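Local coordinates for autoinducer 2-binding protein LsrB (Clostridium saccharobutylicum DSM 13864, PDB 6DSP), which binds the quorum-sensing signal autoinducer-2 in its cyclic tetrahydroxytetrahydrofuran form, as a receptor of the periplasmic solute-binding protein type, at residues P28-T31 against F35-S38; T166-W171 against C222-A227. All blocks are in the same frame, centred on the assembly; numbering follows the deposited sequence.

Overall arrangement
Both contacts line the cleft between the two domains of a periplasmic binding protein and touch the bound PAV, their centres about 14 Å apart. Contact 1 comes first along the chain, where strand 23-27 of the eight-stranded mixed sheet gives way to helix 34-50. Contact 2 belongs to the other domain: its segments lie at or beyond the ends of strands 155-160 and 219-222, neighbours in the four-stranded parallel sheet. The two meet beside the ligand, where a salt bridge of 2.8 Å joins K29 NZ to D167 OD1, and F35 CB packs against S225 OG. Ligand and salt bridge together therefore tie the domains to each other, consistent with a binding protein closed around its signal.

Contact 1 (P28-T31 against F35-S38). With PAV ((2R,4S)-2-methyl-2,3,3,4-tetrahydroxytetrahydrofuran), chain C.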
loop_
_atom_site.group_PDB
_atom_site.type_symbol
_atom_site.label_atom_id
_atom_site.label_comp_id
_atom_site.label_asym_id
_atom_site.label_seq_id
_atom_site.Cartn_x
_atom_site.Cartn_y
_atom_site.Cartn_z
ATOM N N PRO A 28 10.997 -4.111 -1.252
ATOM C CA PRO A 28 9.746 -3.541 -1.728
ATOM C C PRO A 28 9.002 -4.561 -2.588
ATOM O O PRO A 28 9.539 -5.610 -2.944
ATOM C CB PRO A 28 10.246 -2.407 -2.629
ATOM C CG PRO A 28 11.491 -3.004 -3.283
ATOM C CD PRO A 28 12.132 -3.786 -2.161
ATOM N N LYS A 29 7.749 -4.233 -2.925
ATOM C CA LYS A 29 7.054 -5.077 -3.900
ATOM C C LYS A 29 7.755 -5.052 -5.251
ATOM O O LYS A 29 7.755 -6.066 -5.966
ATOM C CB LYS A 29 5.598 -4.633 -4.068
ATOM C CG LYS A 29 4.709 -4.943 -2.916
ATOM C CD LYS A 29 3.252 -4.537 -3.239
ATOM C CE LYS A 29 2.291 -4.753 -2.092
ATOM N NZ LYS A 29 0.961 -4.177 -2.467
ATOM N N LEU A 30 8.328 -3.912 -5.623
ATOM C CA LEU A 30 9.202 -3.763 -6.775
ATOM C C LEU A 30 9.972 -2.468 -6.597
ATOM O O LEU A 30 9.521 -1.557 -5.881
ATOM C CB LEU A 30 8.411 -3.720 -8.096
ATOM C CG LEU A 30 7.568 -2.482 -8.442
ATOM C CD1 LEU A 30 7.017 -2.606 -9.861
ATOM C CD2 LEU A 30 6.414 -2.294 -7.449
ATOM N N THR A 31 11.154 -2.403 -7.206
ATOM C CA THR A 31 11.897 -1.148 -7.232
ATOM C C THR A 31 11.413 -0.271 -8.388
ATOM O O THR A 31 10.688 -0.723 -9.274
ATOM C CB THR A 31 13.385 -1.412 -7.415
ATOM O OG1 THR A 31 13.575 -2.159 -8.609
ATOM C CG2 THR A 31 13.937 -2.211 -6.221
ATOM N N PHE A 35 6.325 4.960 -4.904
ATOM C CA PHE A 35 5.973 4.652 -3.519
ATOM C C PHE A 35 7.150 3.999 -2.812
ATOM O O PHE A 35 7.495 4.356 -1.667
ATOM C CB PHE A 35 4.774 3.704 -3.504
ATOM C CG PHE A 35 4.353 3.271 -2.129
ATOM C CD1 PHE A 35 3.520 4.059 -1.325
ATOM C CD2 PHE A 35 4.851 2.089 -1.611
ATOM C CE1 PHE A 35 3.145 3.644 -0.048
ATOM C CE2 PHE A 35 4.484 1.654 -0.335
ATOM C CZ PHE A 35 3.644 2.451 0.452
ATOM N N PHE A 36 7.768 3.022 -3.473
ATOM C CA PHE A 36 8.835 2.242 -2.861
ATOM C C PHE A 36 10.135 3.011 -2.829
ATOM O O PHE A 36 10.889 2.918 -1.851
ATOM C CB PHE A 36 8.942 0.896 -3.580
ATOM C CG PHE A 36 7.715 0.074 -3.346
ATOM C CD1 PHE A 36 7.510 -0.518 -2.100
ATOM C CD2 PHE A 36 6.710 -0.045 -4.285
ATOM C CE1 PHE A 36 6.341 -1.203 -1.804
ATOM C CE2 PHE A 36 5.532 -0.755 -3.972
ATOM C CZ PHE A 36 5.379 -1.347 -2.730
ATOM N N GLU A 37 10.398 3.813 -3.858
ATOM C CA GLU A 37 11.594 4.641 -3.827
ATOM C C GLU A 37 11.512 5.670 -2.719
ATOM O O GLU A 37 12.497 5.916 -2.018
ATOM C CB GLU A 37 11.802 5.288 -5.191
ATOM C CG GLU A 37 12.093 4.245 -6.283
ATOM C CD GLU A 37 13.345 3.382 -5.999
ATOM O OE1 GLU A 37 14.407 3.927 -5.572
ATOM O OE2 GLU A 37 13.261 2.133 -6.201
ATOM N N SER A 38 10.336 6.291 -2.532
ATOM C CA SER A 38 10.173 7.260 -1.450
ATOM C C SER A 38 10.238 6.589 -0.084
ATOM O O SER A 38 10.806 7.149 0.871
ATOM C CB SER A 38 8.872 8.021 -1.643
ATOM O OG SER A 38 9.027 9.000 -2.661
HETATM O O2 PAV C . -1.557 1.295 -2.725
HETATM C C2 PAV C . -0.138 1.097 -2.561
HETATM C C1 PAV C . 0.626 2.420 -2.332
HETATM O O5 PAV C . 0.331 0.675 -3.959
HETATM C C5 PAV C . 1.477 -0.041 -3.793
HETATM C C4 PAV C . 1.653 -0.303 -2.286
HETATM O O4 PAV C . 2.023 -1.659 -2.054
HETATM C C3 PAV C . 0.273 0.084 -1.742
HETATM O O3 PAV C . 0.376 0.536 -0.420
HETATM O O13 PAV C . -0.613 -1.008 -1.846
#
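The P28-T31 loop passes alongside the start of helix 34-50, bringing the CA atoms of P28 and F36 to 6.0 Å of each other. F36 carries most of the packing. Its CG stands beside its own backbone N (chi1 -66°), which lays the ring against the loop. There K29 N lies over one face, near the rim, while F35 CD2 sits over the centre of the opposite face. P28 CB approaches F36 CD1 obliquely at 3.4 Å, a rigid apolar surface suited to a buried ring, and L30 adds its CD2 methyl at 3.9 Å from F36 CD2. This is the first strand-loop-helix passage of the periplasmic binding protein domain, opening onto the ligand cleft. K29 runs extended past the ring, CB 3.6 Å from F36 CZ, so that its apolar stem packs and its ammonium donates from NZ to PAV O4 over 2.8 Å and keeps its salt bridge to D167. The same O4 lies at the edge of F36, near the ring plane. F35 instead presents a face, its CD1 3.5 Å from methyl C1 of PAV. L30 O is buried against F36 CB without a polar partner. Farther out, E37 OE2 touches T31 CB while bonding to Y56 OH and G32 N.

Contact 2 (T166-W171 against C222-A227); sequences TDQNSW and CNDSTA. With PAV ((2R,4S)-2-methyl-2,3,3,4-tetrahydroxytetrahydrofuran), chain C.
Q168 and D224 form the hydrogen-bonded centre of a buried polar contact, in which the first turn of helix 166-182 faces the loop between strand 219-222 and helix 227-237 at the ligand-facing end of the parallel sheet. Q168 extends its chain toward the loop and donates from NE2 to D224 OD1 over 2.9 Å. The acceptor lies close to the amide plane of Q168 and offers its anti lone pair, although amide and carboxylate are turned 59° apart. NE2 also donates to PAV O13 over 2.9 Å at a nearly straight 172°, while OE1 accepts from S161 OG. A glutamine suits this place because one amide can both give and take. Aspartate suits position 224 because its two oxygens serve different partners: OD1 meets Q168, and OD2 takes the N-H groups of T226 and A227, capping helix 227-237. N223, centre of an inverse gamma turn, directs its carbonyl at Q168; N223 O lies 3.1 Å from Q168 CD, a close packing contact rather than a hydrogen bond. That oxygen also sits near the plane of W171, at the indole edge, and W171 CE3 packs 3.9 Å from N223 CB. F250 meets the same indole edge-to-face. Beyond the turn, S225 N donates to PAV O5 over 2.9 Å. D167 OD2 accepts from PAV O13 at 2.7 Å. This pairing of donor and acceptor roles is consistent with a preference for a hydroxyl at O13; D224 OD1 at NE2 and S161 OG at OE1 together probably fix the rotation of the Q168 amide, leaving an N-H for O13.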
loop_
_atom_site.group_PDB
_atom_site.type_symbol
_atom_site.label_atom_id
_atom_site.label_comp_id
_atom_site.label_asym_id
_atom_site.label_seq_id
_atom_site.Cartn_x
_atom_site.Cartn_y
_atom_site.Cartn_z
ATOM N N THR A 166 -2.053 -9.140 -0.210
ATOM C CA THR A 166 -2.825 -8.993 1.022
ATOM C C THR A 166 -3.398 -7.589 1.192
ATOM O O THR A 166 -4.595 -7.447 1.471
ATOM C CB THR A 166 -1.976 -9.408 2.204
ATOM O OG1 THR A 166 -1.635 -10.776 2.014
ATOM C CG2 THR A 166 -2.709 -9.222 3.498
ATOM N N ASP A 167 -2.585 -6.532 1.052
ATOM C CA ASP A 167 -3.084 -5.214 1.422
ATOM C C ASP A 167 -4.247 -4.764 0.536
ATOM O O ASP A 167 -5.359 -4.475 1.023
ATOM C CB ASP A 167 -1.962 -4.160 1.517
ATOM C CG ASP A 167 -1.241 -3.855 0.201
ATOM O OD1 ASP A 167 -1.263 -4.654 -0.758
ATOM O OD2 ASP A 167 -0.613 -2.773 0.185
ATOM N N GLN A 168 -4.029 -4.737 -0.766
ATOM C CA GLN A 168 -4.987 -4.107 -1.654
ATOM C C GLN A 168 -6.286 -4.892 -1.725
ATOM O O GLN A 168 -7.361 -4.282 -1.836
ATOM C CB GLN A 168 -4.367 -3.921 -3.024
ATOM C CG GLN A 168 -3.193 -2.983 -3.032
ATOM C CD GLN A 168 -2.516 -2.863 -4.356
ATOM O OE1 GLN A 168 -2.997 -3.360 -5.400
ATOM N NE2 GLN A 168 -1.363 -2.188 -4.339
ATOM N N ASN A 169 -6.224 -6.229 -1.671
ATOM C CA ASN A 169 -7.459 -7.003 -1.640
ATOM C C ASN A 169 -8.239 -6.796 -0.341
ATOM O O ASN A 169 -9.469 -6.772 -0.366
ATOM C CB ASN A 169 -7.163 -8.469 -1.932
ATOM C CG ASN A 169 -6.861 -8.673 -3.387
ATOM O OD1 ASN A 169 -7.773 -8.694 -4.204
ATOM N ND2 ASN A 169 -5.589 -8.757 -3.726
ATOM N N SER A 170 -7.557 -6.607 0.788
ATOM C CA SER A 170 -8.300 -6.360 2.021
ATOM C C SER A 170 -9.065 -5.050 1.930
ATOM O O SER A 170 -10.186 -4.948 2.451
ATOM C CB SER A 170 -7.383 -6.420 3.253
ATOM O OG SER A 170 -6.542 -5.288 3.386
ATOM N N TRP A 171 -8.501 -4.051 1.251
ATOM C CA TRP A 171 -9.211 -2.791 1.084
ATOM C C TRP A 171 -10.404 -2.938 0.152
ATOM O O TRP A 171 -11.442 -2.331 0.394
ATOM C CB TRP A 171 -8.271 -1.700 0.579
ATOM C CG TRP A 171 -7.002 -1.570 1.362
ATOM C CD1 TRP A 171 -6.760 -1.947 2.638
ATOM C CD2 TRP A 171 -5.756 -1.094 0.839
ATOM N NE1 TRP A 171 -5.438 -1.729 2.960
ATOM C CE2 TRP A 171 -4.804 -1.210 1.861
ATOM C CE3 TRP A 171 -5.353 -0.577 -0.404
ATOM C CZ2 TRP A 171 -3.474 -0.815 1.682
ATOM C CZ3 TRP A 171 -4.030 -0.213 -0.581
ATOM C CH2 TRP A 171 -3.104 -0.341 0.459
ATOM N N CYS A 222 -8.562 3.311 -7.801
ATOM C CA CYS A 222 -7.243 2.777 -8.170
ATOM C C CYS A 222 -6.383 2.646 -6.914
ATOM O O CYS A 222 -5.491 3.474 -6.681
ATOM C CB CYS A 222 -6.585 3.722 -9.173
ATOM S SG CYS A 222 -7.550 3.832 -10.700
ATOM N N ASN A 223 -6.645 1.597 -6.110
ATOM C CA ASN A 223 -5.956 1.384 -4.839
ATOM C C ASN A 223 -4.582 0.734 -5.006
ATOM O O ASN A 223 -4.283 -0.292 -4.391
ATOM C CB ASN A 223 -6.828 0.564 -3.879
ATOM C CG ASN A 223 -7.396 -0.713 -4.527
ATOM O OD1 ASN A 223 -7.908 -0.683 -5.656
ATOM N ND2 ASN A 223 -7.362 -1.808 -3.787
ATOM N N ASP A 224 -3.745 1.350 -5.847
ATOM C CA ASP A 224 -2.408 0.861 -6.149
ATOM C C ASP A 224 -1.622 2.009 -6.774
ATOM O O ASP A 224 -2.141 2.744 -7.620
ATOM C CB ASP A 224 -2.474 -0.326 -7.101
ATOM C CG ASP A 224 -1.090 -0.700 -7.623
ATOM O OD1 ASP A 224 -0.310 -1.278 -6.828
ATOM O OD2 ASP A 224 -0.775 -0.363 -8.790
ATOM N N SER A 225 -0.351 2.135 -6.374
ATOM C CA SER A 225 0.503 3.253 -6.754
ATOM C C SER A 225 0.907 3.256 -8.235
ATOM O O SER A 225 1.451 4.264 -8.700
ATOM C CB SER A 225 1.743 3.337 -5.883
ATOM O OG SER A 225 2.593 2.249 -6.134
ATOM N N THR A 226 0.691 2.155 -8.953
ATOM C CA THR A 226 0.894 2.091 -10.393
ATOM C C THR A 226 -0.424 2.277 -11.130
ATOM O O THR A 226 -0.502 3.031 -12.111
ATOM C CB THR A 226 1.519 0.733 -10.804
ATOM O OG1 THR A 226 2.660 0.453 -9.996
ATOM C CG2 THR A 226 1.982 0.783 -12.228
ATOM N N ALA A 227 -1.478 1.612 -10.659
ATOM C CA ALA A 227 -2.779 1.765 -11.311
ATOM C C ALA A 227 -3.259 3.206 -11.318
ATOM O O ALA A 227 -3.860 3.647 -12.298
ATOM C CB ALA A 227 -3.815 0.910 -10.601
HETATM O O2 PAV C . -1.557 1.295 -2.725
HETATM C C2 PAV C . -0.138 1.097 -2.561
HETATM C C1 PAV C . 0.626 2.420 -2.332
HETATM O O5 PAV C . 0.331 0.675 -3.959
HETATM C C5 PAV C . 1.477 -0.041 -3.793
HETATM C C4 PAV C . 1.653 -0.303 -2.286
HETATM O O4 PAV C . 2.023 -1.659 -2.054
HETATM C C3 PAV C . 0.273 0.084 -1.742
HETATM O O3 PAV C . 0.376 0.536 -0.420
HETATM O O13 PAV C . -0.613 -1.008 -1.846
#